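Local coordinates for protein alpha-L-rhamnosidase (Streptomyces avermitilis, PDB 3W5M) that releases terminal alpha-L-rhamnose by hydrolysis from citrus flavonoids and gum arabic, and binds L-rhamnose through a separate calcium-dependent carbohydrate-binding module, at residues A23-S28 / V73-P78; Y43-A48 / D58-G63; E493-V498 / D534-T539; R524-E529 / Y572-G577; D735-P740 / T790-A795. All blocks are in the same frame, centred on the assembly; numbering follows the deposited sequence.

Contact 1: residues A23-S28 / V73-P78; sequences AHPRLS and VPYAGP
The shortest hydrogen bond between the two segments runs from Leu27 N to Val73 O, at 2.7 Å and nearly straight at the hydrogen (173°). Val73 N returns a bond to Leu27 O, which makes Leu27 and Val73 an antiparallel hydrogen-bonded pair; Arg26 and Pro74 form the adjoining non-hydrogen-bonded pair. Beyond this short ladder the chains stay joined by Tyr75 N to Pro25 O at 2.9 Å and then by a side chain, as His24 ND1 donates to Tyr75 O at 3.1 Å. That oxygen lies near the plane of the imidazole, and the bond is bent (143°). Tyr75 CB packs against Pro25 CD at 3.8 Å, the two side chains running alongside each other; chi1 of 173°, with CG opposite the backbone nitrogen, carries the ring on toward Pro78. There the phenol is tethered within its own segment: Tyr75 OH donates to a lone pair of Pro78 O at 2.7 Å, while Gly77 N sits over the ring centre. Arg26 turns its guanidinium to Glu12 and Asp712. In the N-terminal immunoglobulin-like domain, strand 73-74 thus edges strand 26-32, with Leu27, Val73 and Tyr75 packed on strand 40-48.

Contact 2: residues Y43-A48 / D58-G63; sequences YQVRVA and DVWDSG
Val47 and Trp60, which bury the most surface here, form an antiparallel hydrogen-bonded pair, with Val47 N donating to Trp60 O at 2.8 Å. Val47 O in turn accepts from both Val59 N (3.2 Å) and Trp60 N (3.0 Å), the two donors arriving from the same face of its carbonyl plane: two residues opposite one, a classic beta bulge. Trp60 CG is anti to the backbone nitrogen (chi1 -171°), and this carries the indole along the neighbouring strand, where Val47 CG2 meets its edge at CE3 and Val45 CG1 reaches CZ3, each at 3.8 Å. At the far end Ser62 OG takes the place of a backbone acceptor, receiving Val45 N at 2.8 Å and donating to Gly63 O. On the other face Asp61 OD1 is gripped twice: Gln44 NE2 meets its syn lone pair at 2.9 Å in a straight bond (171°), and Gly63 N approaches from the anti side to close an Asx turn. OD2 makes a weak salt bridge to Arg46 NE. With an alanine in place of Asp61, the Gln44 amide and Arg46 would probably lose their shared carboxylate, and the Asx turn its acceptor. The hairpin of strands 40-48 and 60-66 edges a four-stranded sheet; strand 85-94 pairs with strand 40-48 on its other side, and Tyr75 meets Trp60 edge-to-face.

Contact 3: residues E493-V498 / D534-T539; sequences EPKPGV and DGTIYT
Two turns meet here at the surface of the concanavalin-like beta domain: Pro494 and Lys495, where the chain turns a corner and enters a type II beta turn from Lys495 to Val498, touch an Asx turn at Asp534-Thr536. Van der Waals contact carries the meeting. Pro494 presents the CB-CG side of its ring to the peptide after Gly535, with CG 3.4 Å from Gly535 O, and its CB also reaches Thr536 CG2 at 4.0 Å. The Lys495 chain, bent at chi2 (-75°), runs across that same methyl, its CG 3.9 Å from Thr536 CG2. Electrostatics add a looser term, since Lys495 NZ stands 4.3 Å from Asp534 OD2, beyond salt-bridge range, and any attraction is probably modest. The hydrogen bonds run within each segment. Gly497 N donates to Glu493 OE2 at 2.8 Å, tying the first turn to the strand that leads into it. In the second segment, Thr536 N closes the Asx turn by donating to Asp534 OD1 at 2.9 Å, nearly along the carboxylate C-O axis.

Contact 4: residues R524-E529 / Y572-G577; sequences RLRHAE and YVEVTG
Arg526 and Glu574 lie alongside each other on one face of strands 522-528 and 572-576, antiparallel neighbours in the large sheet of the concanavalin-like domain, with 548-552 beyond the first and 498-503 beyond the second. They form a side-on, two-nitrogen salt bridge: Arg526 NE donates to Glu574 OE1 at 2.8 Å in a nearly straight bond (167°), and Arg526 NH2 reaches Glu574 OE2 at the same 2.8 Å. The two planes are turned 48° apart: OE1 lies in the guanidinium plane, yet NE meets it from above the carboxylate. A bend at chi3 of Arg526 (-56°) and an extended Glu574 chain bring the groups abreast. On the opposite face Leu525 and Val575 point the same way, with Leu525 CD2 3.9 Å from Val575 CG2, and Val573 CG2 approaches His527 CD2 obliquely at 4.1 Å. The imidazole there donates to Ala547 O and stacks on His568. Tyr572 turns a ring edge to Glu529 O, 3.5 Å from its CE2. Paired backbone bonds at Arg524-Thr576, Arg526-Glu574 and Ala528-Tyr572 fix the register. A leucine replacing Arg526 would probably leave the buried Glu574 carboxylate without its charge partner. Two bonds from two nitrogens hold both groups against rotation, and the neighbouring positive charge is likely to favour an ionised Glu574 although the residue is buried.

Contact 5: residues D735-P740 / T790-A795; sequences DGLLRP and TRIRKA
A type I' beta turn, Asp735 to Leu738, in the loop between helices 713-732 and 756-777 of the six-hairpin (alpha/alpha)6 catalytic domain packs against helix 783-800. Asp735 and Leu738 close the turn with a reciprocal pair of backbone bonds, each 3.0 Å (Asp735 N to Leu738 O and Leu738 N to Asp735 O), and the turn presents two leucines to the helix. Leu737 has the largest share of the buried surface. Its CG stands anti to the carbonyl carbon (chi1 -56°), and CD1 comes over the helix backbone, 3.6 Å from Arg791 C, beside Arg791 CB at 3.7 Å and Ile792 CG1 at 4.1 Å. One helical turn on, Ala795 CB touches both Gly736 O, at 3.5 Å, and Leu738 CD2, at 4.0 Å; the small methyl probably allows this close approach. The contact is apolar, and it buries Leu737 O with no polar partner in the model. Leu737 and Ile792 also share Phe764 of helix 756-777, while Leu737 and Arg791 touch Glu731 of helix 713-732, which places the turn where three helices come together.

Overall arrangement
The five contacts sample three domains of one chain. Contact 2 is nested within the loop closed by contact 1, their centres 10 Å apart, and they share packing, with Tyr75 OH 3.6 Å from Val59 CG1. Contacts 3 and 4 alternate along the chain and lie about 9 Å apart between centres; Ile537, from 534-539, packs on the Arg526-Glu574 salt bridge, its CG1 3.6 Å from Glu574 OE2. These two pairs sit on opposite sides of the chain's centre. Contact 5 stands alone, about 42 Å from contact 1 between centres. Contact 4 comes nearest the active site: the side chain of Glu529 is about 7 Å from those of Arg634 and His916, which bind rhamnose.

Contact 1: residues A23-S28 / V73-P78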
# COMPACT_ATOMS: atom_id res chain seq x y z
N ALA A 23 -8.96 -16.59 18.08
CA ALA A 23 -9.44 -17.50 19.13
C ALA A 23 -8.66 -17.36 20.44
O ALA A 23 -9.20 -17.51 21.57
CB ALA A 23 -9.40 -18.95 18.63
N HIS A 24 -7.37 -17.07 20.30
CA HIS A 24 -6.48 -16.89 21.44
C HIS A 24 -5.73 -15.58 21.32
O HIS A 24 -4.51 -15.56 21.03
CB HIS A 24 -5.51 -18.08 21.52
CG HIS A 24 -6.23 -19.40 21.57
ND1 HIS A 24 -6.79 -19.88 22.73
CD2 HIS A 24 -6.54 -20.28 20.60
CE1 HIS A 24 -7.39 -21.03 22.48
NE2 HIS A 24 -7.25 -21.30 21.20
N PRO A 25 -6.45 -14.45 21.55
CA PRO A 25 -5.81 -13.13 21.39
C PRO A 25 -4.59 -13.00 22.29
O PRO A 25 -4.63 -13.44 23.44
CB PRO A 25 -6.91 -12.12 21.79
CG PRO A 25 -7.99 -12.92 22.42
CD PRO A 25 -7.86 -14.35 21.93
N ARG A 26 -3.53 -12.38 21.79
CA ARG A 26 -2.25 -12.30 22.52
C ARG A 26 -2.15 -11.01 23.30
O ARG A 26 -2.25 -9.92 22.73
CB ARG A 26 -1.08 -12.44 21.57
CG ARG A 26 -1.01 -13.84 20.95
CD ARG A 26 -0.01 -13.89 19.78
NE ARG A 26 -0.47 -13.00 18.71
CZ ARG A 26 0.28 -12.61 17.68
NH1 ARG A 26 1.53 -13.03 17.55
NH2 ARG A 26 -0.24 -11.80 16.78
N LEU A 27 -1.91 -11.15 24.60
CA LEU A 27 -1.98 -10.04 25.55
C LEU A 27 -0.57 -9.57 25.87
O LEU A 27 0.37 -10.39 25.96
CB LEU A 27 -2.66 -10.55 26.83
CG LEU A 27 -4.06 -11.16 26.66
CD1 LEU A 27 -4.53 -11.71 28.00
CD2 LEU A 27 -5.02 -10.11 26.16
N SER A 28 -0.39 -8.26 26.05
CA SER A 28 0.92 -7.70 26.38
C SER A 28 0.81 -6.68 27.51
O SER A 28 -0.18 -5.93 27.57
CB SER A 28 1.55 -7.01 25.17
OG SER A 28 1.90 -7.96 24.14
N VAL A 73 1.34 -12.86 25.19
CA VAL A 73 0.91 -14.06 25.93
C VAL A 73 -0.50 -14.43 25.48
O VAL A 73 -1.44 -13.63 25.60
CB VAL A 73 0.94 -13.82 27.46
CG1 VAL A 73 0.47 -15.07 28.21
CG2 VAL A 73 2.32 -13.38 27.90
N PRO A 74 -0.68 -15.65 24.91
CA PRO A 74 -2.01 -16.00 24.38
C PRO A 74 -3.05 -16.24 25.45
O PRO A 74 -2.80 -16.95 26.45
CB PRO A 74 -1.78 -17.30 23.59
CG PRO A 74 -0.42 -17.77 23.95
CD PRO A 74 0.35 -16.67 24.61
N TYR A 75 -4.21 -15.63 25.24
CA TYR A 75 -5.41 -16.02 25.99
C TYR A 75 -5.53 -17.54 26.02
O TYR A 75 -5.46 -18.19 24.98
CB TYR A 75 -6.63 -15.42 25.34
CG TYR A 75 -7.94 -15.90 25.95
CD1 TYR A 75 -8.39 -15.37 27.16
CD2 TYR A 75 -8.71 -16.87 25.31
CE1 TYR A 75 -9.59 -15.81 27.72
CE2 TYR A 75 -9.91 -17.32 25.87
CZ TYR A 75 -10.35 -16.79 27.06
OH TYR A 75 -11.53 -17.22 27.61
N ALA A 76 -5.73 -18.10 27.21
CA ALA A 76 -5.86 -19.57 27.32
C ALA A 76 -7.00 -19.99 28.22
O ALA A 76 -6.93 -21.00 28.91
CB ALA A 76 -4.54 -20.22 27.74
N GLY A 77 -8.08 -19.21 28.22
CA GLY A 77 -9.30 -19.60 28.92
C GLY A 77 -10.30 -20.30 28.02
O GLY A 77 -9.93 -20.78 26.95
N PRO A 78 -11.57 -20.36 28.45
CA PRO A 78 -12.65 -21.03 27.72
C PRO A 78 -12.90 -20.38 26.35
O PRO A 78 -12.61 -19.20 26.18
CB PRO A 78 -13.85 -20.89 28.66
CG PRO A 78 -13.24 -20.76 30.02
CD PRO A 78 -12.01 -19.94 29.79

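Contact 2: residues Y43-A48 / D58-G63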
# COMPACT_ATOMS: atom_id res chain seq x y z
N TYR A 43 2.86 -13.85 36.52
CA TYR A 43 1.75 -12.97 36.14
C TYR A 43 0.43 -13.65 36.44
O TYR A 43 0.38 -14.85 36.63
CB TYR A 43 1.81 -12.62 34.64
CG TYR A 43 1.61 -13.81 33.71
CD1 TYR A 43 0.32 -14.23 33.34
CD2 TYR A 43 2.70 -14.50 33.17
CE1 TYR A 43 0.12 -15.30 32.49
CE2 TYR A 43 2.50 -15.58 32.30
CZ TYR A 43 1.21 -15.99 31.99
OH TYR A 43 0.98 -17.04 31.13
N GLN A 44 -0.63 -12.87 36.44
CA GLN A 44 -1.96 -13.41 36.57
C GLN A 44 -2.90 -12.59 35.75
O GLN A 44 -3.00 -11.37 35.96
CB GLN A 44 -2.43 -13.39 38.03
CG GLN A 44 -3.90 -13.75 38.23
CD GLN A 44 -4.31 -13.75 39.70
OE1 GLN A 44 -3.63 -13.16 40.54
NE2 GLN A 44 -5.44 -14.40 40.01
N VAL A 45 -3.64 -13.25 34.86
CA VAL A 45 -4.61 -12.58 34.02
C VAL A 45 -6.03 -12.94 34.41
O VAL A 45 -6.33 -14.10 34.64
CB VAL A 45 -4.39 -12.91 32.52
CG1 VAL A 45 -5.50 -12.30 31.67
CG2 VAL A 45 -3.00 -12.46 32.07
N ARG A 46 -6.90 -11.95 34.48
CA ARG A 46 -8.32 -12.21 34.66
C ARG A 46 -9.10 -11.62 33.53
O ARG A 46 -8.76 -10.54 33.06
CB ARG A 46 -8.83 -11.59 35.95
CG ARG A 46 -8.28 -12.22 37.20
CD ARG A 46 -8.76 -11.38 38.36
NE ARG A 46 -8.58 -12.08 39.62
CZ ARG A 46 -8.83 -11.54 40.80
NH1 ARG A 46 -9.26 -10.28 40.89
NH2 ARG A 46 -8.64 -12.26 41.89
N VAL A 47 -10.16 -12.32 33.12
CA VAL A 47 -11.05 -11.89 32.05
C VAL A 47 -12.47 -12.07 32.56
O VAL A 47 -12.78 -13.10 33.17
CB VAL A 47 -10.87 -12.74 30.76
CG1 VAL A 47 -11.70 -12.16 29.62
CG2 VAL A 47 -9.41 -12.87 30.36
N ALA A 48 -13.31 -11.07 32.31
CA ALA A 48 -14.67 -11.04 32.80
C ALA A 48 -15.59 -10.28 31.85
O ALA A 48 -15.12 -9.57 30.93
CB ALA A 48 -14.71 -10.43 34.21
N ASP A 58 -15.80 -14.10 35.64
CA ASP A 58 -16.66 -15.15 35.11
C ASP A 58 -16.17 -15.77 33.80
O ASP A 58 -16.75 -16.74 33.33
CB ASP A 58 -18.09 -14.63 34.92
CG ASP A 58 -18.16 -13.42 34.00
OD1 ASP A 58 -17.09 -12.95 33.54
OD2 ASP A 58 -19.27 -12.94 33.74
N VAL A 59 -15.11 -15.22 33.19
CA VAL A 59 -14.60 -15.82 31.93
C VAL A 59 -13.33 -16.64 32.19
O VAL A 59 -13.29 -17.83 31.94
CB VAL A 59 -14.41 -14.74 30.82
CG1 VAL A 59 -13.88 -15.34 29.52
CG2 VAL A 59 -15.72 -14.00 30.56
N TRP A 60 -12.29 -16.00 32.72
CA TRP A 60 -11.02 -16.68 32.94
C TRP A 60 -10.26 -16.06 34.10
O TRP A 60 -10.35 -14.86 34.36
CB TRP A 60 -10.14 -16.61 31.69
CG TRP A 60 -8.88 -17.45 31.71
CD1 TRP A 60 -8.75 -18.76 32.13
CD2 TRP A 60 -7.59 -17.07 31.21
NE1 TRP A 60 -7.47 -19.19 31.95
CE2 TRP A 60 -6.73 -18.18 31.38
CE3 TRP A 60 -7.08 -15.90 30.63
CZ2 TRP A 60 -5.38 -18.15 31.01
CZ3 TRP A 60 -5.74 -15.86 30.27
CH2 TRP A 60 -4.90 -16.98 30.46
N ASP A 61 -9.51 -16.91 34.79
CA ASP A 61 -8.53 -16.49 35.76
C ASP A 61 -7.39 -17.46 35.61
O ASP A 61 -7.51 -18.61 35.98
CB ASP A 61 -9.09 -16.56 37.18
CG ASP A 61 -8.15 -15.94 38.21
OD1 ASP A 61 -6.90 -16.02 38.04
OD2 ASP A 61 -8.67 -15.36 39.18
N SER A 62 -6.26 -17.00 35.08
CA SER A 62 -5.12 -17.88 34.86
C SER A 62 -4.58 -18.40 36.18
O SER A 62 -3.82 -19.36 36.18
CB SER A 62 -3.98 -17.13 34.18
OG SER A 62 -3.60 -16.02 34.99
N GLY A 63 -4.96 -17.75 37.29
CA GLY A 63 -4.19 -17.86 38.54
C GLY A 63 -2.76 -17.35 38.36
O GLY A 63 -2.38 -16.87 37.28

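Contact 3: residues E493-V498 / D534-T539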
# COMPACT_ATOMS: atom_id res chain seq x y z
N GLU A 493 2.35 30.00 -10.89
CA GLU A 493 1.58 29.96 -12.13
C GLU A 493 2.57 29.91 -13.29
O GLU A 493 2.90 30.97 -13.86
CB GLU A 493 0.66 31.19 -12.24
CG GLU A 493 -0.24 31.17 -13.47
CD GLU A 493 -1.15 32.40 -13.61
OE1 GLU A 493 -1.11 33.33 -12.76
OE2 GLU A 493 -1.93 32.44 -14.60
N PRO A 494 3.10 28.71 -13.61
CA PRO A 494 4.12 28.58 -14.67
C PRO A 494 3.63 28.72 -16.11
O PRO A 494 4.46 28.86 -17.01
CB PRO A 494 4.70 27.17 -14.44
CG PRO A 494 3.65 26.44 -13.70
CD PRO A 494 2.91 27.44 -12.86
N LYS A 495 2.32 28.64 -16.33
CA LYS A 495 1.68 28.94 -17.62
C LYS A 495 0.36 29.61 -17.26
O LYS A 495 -0.20 29.32 -16.19
CB LYS A 495 1.42 27.67 -18.44
CG LYS A 495 2.63 26.78 -18.75
CD LYS A 495 3.54 27.35 -19.83
CE LYS A 495 4.69 26.40 -20.12
NZ LYS A 495 5.59 26.90 -21.20
N PRO A 496 -0.17 30.51 -18.14
CA PRO A 496 -1.38 31.24 -17.74
C PRO A 496 -2.54 30.29 -17.38
O PRO A 496 -2.85 29.38 -18.14
CB PRO A 496 -1.72 32.09 -18.98
CG PRO A 496 -0.93 31.49 -20.11
CD PRO A 496 0.30 30.89 -19.49
N GLY A 497 -3.12 30.50 -16.20
CA GLY A 497 -4.27 29.70 -15.72
C GLY A 497 -3.94 28.26 -15.34
O GLY A 497 -4.84 27.46 -15.05
N VAL A 498 -2.65 27.93 -15.34
CA VAL A 498 -2.20 26.60 -14.88
C VAL A 498 -1.36 26.79 -13.63
O VAL A 498 -0.20 27.20 -13.70
CB VAL A 498 -1.40 25.86 -15.98
CG1 VAL A 498 -0.83 24.54 -15.46
CG2 VAL A 498 -2.28 25.62 -17.20
N ASP A 534 11.05 24.22 -16.06
CA ASP A 534 10.19 25.42 -16.21
C ASP A 534 9.15 25.62 -15.09
O ASP A 534 8.45 26.64 -15.05
CB ASP A 534 9.54 25.49 -17.61
CG ASP A 534 8.52 24.37 -17.86
OD1 ASP A 534 8.05 23.73 -16.90
OD2 ASP A 534 8.16 24.16 -19.05
N GLY A 535 9.05 24.66 -14.18
CA GLY A 535 8.14 24.79 -13.05
C GLY A 535 6.77 24.17 -13.29
O GLY A 535 5.90 24.22 -12.41
N THR A 536 6.58 23.57 -14.46
CA THR A 536 5.35 22.78 -14.76
C THR A 536 5.53 21.36 -14.20
O THR A 536 6.68 20.90 -14.03
CB THR A 536 5.06 22.66 -16.27
OG1 THR A 536 6.15 22.04 -16.93
CG2 THR A 536 4.76 24.04 -16.91
N ILE A 537 4.42 20.67 -13.92
CA ILE A 537 4.50 19.30 -13.40
C ILE A 537 4.98 18.28 -14.43
O ILE A 537 4.69 18.39 -15.64
CB ILE A 537 3.19 18.81 -12.74
CG1 ILE A 537 2.04 18.73 -13.76
CG2 ILE A 537 2.87 19.70 -11.54
CD1 ILE A 537 0.87 17.86 -13.32
N TYR A 538 5.76 17.32 -13.95
CA TYR A 538 6.26 16.24 -14.77
C TYR A 538 5.50 14.98 -14.37
O TYR A 538 5.52 14.62 -13.19
CB TYR A 538 7.76 16.02 -14.49
CG TYR A 538 8.36 14.82 -15.20
CD1 TYR A 538 8.69 14.88 -16.56
CD2 TYR A 538 8.59 13.62 -14.53
CE1 TYR A 538 9.25 13.78 -17.22
CE2 TYR A 538 9.15 12.53 -15.18
CZ TYR A 538 9.48 12.61 -16.52
OH TYR A 538 10.05 11.51 -17.16
N THR A 539 4.87 14.33 -15.34
CA THR A 539 4.02 13.16 -15.06
C THR A 539 4.37 11.95 -15.92
O THR A 539 3.75 10.91 -15.78
CB THR A 539 2.51 13.46 -15.26
OG1 THR A 539 2.30 13.99 -16.57
CG2 THR A 539 1.97 14.43 -14.23

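Contact 4: residues R524-E529 / Y572-G577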
# COMPACT_ATOMS: atom_id res chain seq x y z
N ARG A 524 -9.79 20.76 -12.62
CA ARG A 524 -9.00 19.55 -12.77
C ARG A 524 -7.75 19.62 -11.90
O ARG A 524 -7.09 20.65 -11.81
CB ARG A 524 -8.63 19.35 -14.24
CG ARG A 524 -9.76 18.74 -15.03
CD ARG A 524 -9.46 18.68 -16.52
NE ARG A 524 -10.72 18.68 -17.24
CZ ARG A 524 -11.46 19.76 -17.44
NH1 ARG A 524 -11.04 20.94 -17.00
NH2 ARG A 524 -12.60 19.67 -18.11
N LEU A 525 -7.43 18.50 -11.25
CA LEU A 525 -6.27 18.43 -10.35
C LEU A 525 -5.43 17.29 -10.81
O LEU A 525 -5.85 16.14 -10.69
CB LEU A 525 -6.70 18.12 -8.90
CG LEU A 525 -7.81 19.02 -8.33
CD1 LEU A 525 -8.25 18.52 -6.96
CD2 LEU A 525 -7.33 20.46 -8.27
N ARG A 526 -4.24 17.59 -11.30
CA ARG A 526 -3.25 16.56 -11.64
C ARG A 526 -2.18 16.51 -10.55
O ARG A 526 -1.91 17.50 -9.87
CB ARG A 526 -2.64 16.80 -13.02
CG ARG A 526 -3.63 16.60 -14.17
CD ARG A 526 -2.95 16.36 -15.51
NE ARG A 526 -2.03 17.44 -15.86
CZ ARG A 526 -0.85 17.27 -16.46
NH1 ARG A 526 -0.44 16.05 -16.79
NH2 ARG A 526 -0.08 18.32 -16.71
N HIS A 527 -1.59 15.34 -10.36
CA HIS A 527 -0.71 15.12 -9.24
C HIS A 527 0.63 14.60 -9.75
O HIS A 527 0.66 13.71 -10.60
CB HIS A 527 -1.34 14.12 -8.25
CG HIS A 527 -2.65 14.56 -7.70
ND1 HIS A 527 -3.83 14.45 -8.41
CD2 HIS A 527 -2.99 15.08 -6.49
CE1 HIS A 527 -4.83 14.92 -7.68
NE2 HIS A 527 -4.34 15.31 -6.52
N ALA A 528 1.71 15.18 -9.23
CA ALA A 528 3.07 14.83 -9.69
C ALA A 528 4.05 14.76 -8.56
O ALA A 528 3.96 15.49 -7.58
CB ALA A 528 3.57 15.84 -10.72
N GLU A 529 5.06 13.91 -8.74
CA GLU A 529 6.12 13.78 -7.74
C GLU A 529 7.21 14.85 -7.89
O GLU A 529 7.85 15.22 -6.91
CB GLU A 529 6.80 12.39 -7.90
CG GLU A 529 5.91 11.17 -7.75
CD GLU A 529 6.74 9.89 -7.60
OE1 GLU A 529 7.24 9.39 -8.64
OE2 GLU A 529 6.91 9.43 -6.44
N TYR A 572 3.38 17.77 -5.76
CA TYR A 572 2.83 18.95 -6.45
C TYR A 572 1.45 18.65 -7.01
O TYR A 572 1.20 17.55 -7.51
CB TYR A 572 3.76 19.36 -7.58
CG TYR A 572 5.21 19.55 -7.14
CD1 TYR A 572 5.64 20.77 -6.63
CD2 TYR A 572 6.14 18.51 -7.26
CE1 TYR A 572 6.95 20.95 -6.22
CE2 TYR A 572 7.45 18.68 -6.84
CZ TYR A 572 7.85 19.90 -6.33
OH TYR A 572 9.14 20.08 -5.93
N VAL A 573 0.58 19.65 -6.93
CA VAL A 573 -0.77 19.59 -7.51
C VAL A 573 -0.91 20.70 -8.55
O VAL A 573 -0.74 21.88 -8.22
CB VAL A 573 -1.85 19.72 -6.43
CG1 VAL A 573 -3.24 19.53 -7.05
CG2 VAL A 573 -1.60 18.71 -5.33
N GLU A 574 -1.22 20.31 -9.78
CA GLU A 574 -1.55 21.24 -10.87
C GLU A 574 -3.06 21.45 -10.96
O GLU A 574 -3.82 20.50 -11.08
CB GLU A 574 -1.07 20.68 -12.19
CG GLU A 574 -1.39 21.56 -13.39
CD GLU A 574 -1.39 20.77 -14.69
OE1 GLU A 574 -2.43 20.11 -15.04
OE2 GLU A 574 -0.37 20.81 -15.39
N VAL A 575 -3.47 22.70 -10.91
CA VAL A 575 -4.88 23.08 -10.81
C VAL A 575 -5.19 23.84 -12.10
O VAL A 575 -4.53 24.86 -12.37
CB VAL A 575 -5.10 23.98 -9.58
CG1 VAL A 575 -6.56 24.38 -9.43
CG2 VAL A 575 -4.63 23.28 -8.31
N THR A 576 -6.12 23.32 -12.92
CA THR A 576 -6.62 24.05 -14.08
C THR A 576 -8.15 24.22 -13.98
O THR A 576 -8.82 23.43 -13.33
CB THR A 576 -6.26 23.35 -15.39
OG1 THR A 576 -6.81 22.05 -15.39
CG2 THR A 576 -4.72 23.24 -15.55
N GLY A 577 -8.69 25.27 -14.59
CA GLY A 577 -10.13 25.54 -14.51
C GLY A 577 -10.62 26.22 -13.25
O GLY A 577 -11.85 26.40 -13.09

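Contact 5: residues D735-P740 / T790-A795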
# COMPACT_ATOMS: atom_id res chain seq x y z
N ASP A 735 20.98 -27.48 -9.44
CA ASP A 735 21.82 -28.58 -9.91
C ASP A 735 23.02 -28.66 -8.97
O ASP A 735 23.83 -27.74 -8.93
CB ASP A 735 22.21 -28.33 -11.38
CG ASP A 735 23.12 -29.44 -11.98
OD1 ASP A 735 23.57 -30.35 -11.25
OD2 ASP A 735 23.39 -29.39 -13.19
N GLY A 736 23.11 -29.74 -8.19
CA GLY A 736 24.09 -29.86 -7.10
C GLY A 736 24.05 -28.65 -6.19
O GLY A 736 25.08 -28.16 -5.74
N LEU A 737 22.83 -28.14 -5.99
CA LEU A 737 22.51 -27.00 -5.12
C LEU A 737 22.86 -25.63 -5.69
O LEU A 737 22.68 -24.62 -5.01
CB LEU A 737 23.09 -27.21 -3.71
CG LEU A 737 22.64 -28.51 -3.04
CD1 LEU A 737 23.46 -28.72 -1.79
CD2 LEU A 737 21.14 -28.52 -2.74
N LEU A 738 23.35 -25.59 -6.93
CA LEU A 738 23.66 -24.31 -7.56
C LEU A 738 22.40 -23.87 -8.28
O LEU A 738 21.77 -24.67 -8.96
CB LEU A 738 24.84 -24.43 -8.54
CG LEU A 738 26.15 -25.00 -7.96
CD1 LEU A 738 27.23 -24.98 -9.04
CD2 LEU A 738 26.60 -24.25 -6.70
N ARG A 739 22.04 -22.60 -8.10
CA ARG A 739 20.81 -22.11 -8.73
C ARG A 739 21.10 -21.46 -10.09
O ARG A 739 22.19 -20.90 -10.28
CB ARG A 739 20.11 -21.13 -7.77
CG ARG A 739 19.53 -21.85 -6.55
CD ARG A 739 18.07 -22.20 -6.78
NE ARG A 739 17.25 -20.98 -6.90
CZ ARG A 739 16.14 -20.89 -7.64
NH1 ARG A 739 15.71 -21.92 -8.33
NH2 ARG A 739 15.46 -19.74 -7.68
N PRO A 740 20.11 -21.50 -11.01
CA PRO A 740 20.23 -20.87 -12.33
C PRO A 740 20.52 -19.37 -12.26
O PRO A 740 20.16 -18.72 -11.27
CB PRO A 740 18.85 -21.10 -12.97
CG PRO A 740 18.24 -22.23 -12.23
CD PRO A 740 18.81 -22.19 -10.84
N THR A 790 24.43 -26.26 5.41
CA THR A 790 25.83 -26.77 5.31
C THR A 790 26.18 -27.19 3.87
O THR A 790 27.24 -26.84 3.34
CB THR A 790 26.04 -27.98 6.23
OG1 THR A 790 25.71 -27.61 7.57
CG2 THR A 790 27.50 -28.46 6.20
N ARG A 791 25.28 -27.96 3.25
CA ARG A 791 25.54 -28.48 1.89
C ARG A 791 25.52 -27.41 0.81
O ARG A 791 26.34 -27.44 -0.10
CB ARG A 791 24.62 -29.63 1.56
CG ARG A 791 24.94 -30.87 2.38
CD ARG A 791 24.13 -32.06 1.93
NE ARG A 791 22.74 -31.95 2.36
CZ ARG A 791 21.72 -31.73 1.54
NH1 ARG A 791 21.92 -31.56 0.24
NH2 ARG A 791 20.49 -31.65 2.03
N ILE A 792 24.62 -26.42 0.93
CA ILE A 792 24.61 -25.31 0.00
C ILE A 792 25.81 -24.41 0.16
O ILE A 792 26.38 -23.96 -0.85
CB ILE A 792 23.34 -24.44 0.12
CG1 ILE A 792 22.10 -25.30 -0.05
CG2 ILE A 792 23.35 -23.38 -0.99
CD1 ILE A 792 20.82 -24.58 0.36
N ARG A 793 26.17 -24.10 1.41
CA ARG A 793 27.34 -23.27 1.65
C ARG A 793 28.59 -23.92 1.03
O ARG A 793 29.43 -23.21 0.50
CB ARG A 793 27.57 -23.01 3.14
CG ARG A 793 28.80 -22.17 3.42
CD ARG A 793 28.81 -21.53 4.78
NE ARG A 793 28.54 -22.48 5.85
CZ ARG A 793 28.26 -22.13 7.11
NH1 ARG A 793 28.20 -20.83 7.46
NH2 ARG A 793 28.03 -23.08 8.01
N LYS A 794 28.71 -25.23 1.12
CA LYS A 794 29.89 -25.91 0.57
C LYS A 794 29.90 -25.84 -0.96
O LYS A 794 30.92 -25.49 -1.56
CB LYS A 794 30.00 -27.37 1.00
CG LYS A 794 31.45 -27.82 0.93
CD LYS A 794 31.63 -29.24 0.42
CE LYS A 794 33.13 -29.57 0.34
NZ LYS A 794 33.40 -30.99 -0.01
N ALA A 795 28.76 -26.15 -1.57
CA ALA A 795 28.59 -26.03 -3.01
C ALA A 795 28.82 -24.58 -3.43
O ALA A 795 29.53 -24.33 -4.42
CB ALA A 795 27.22 -26.55 -3.43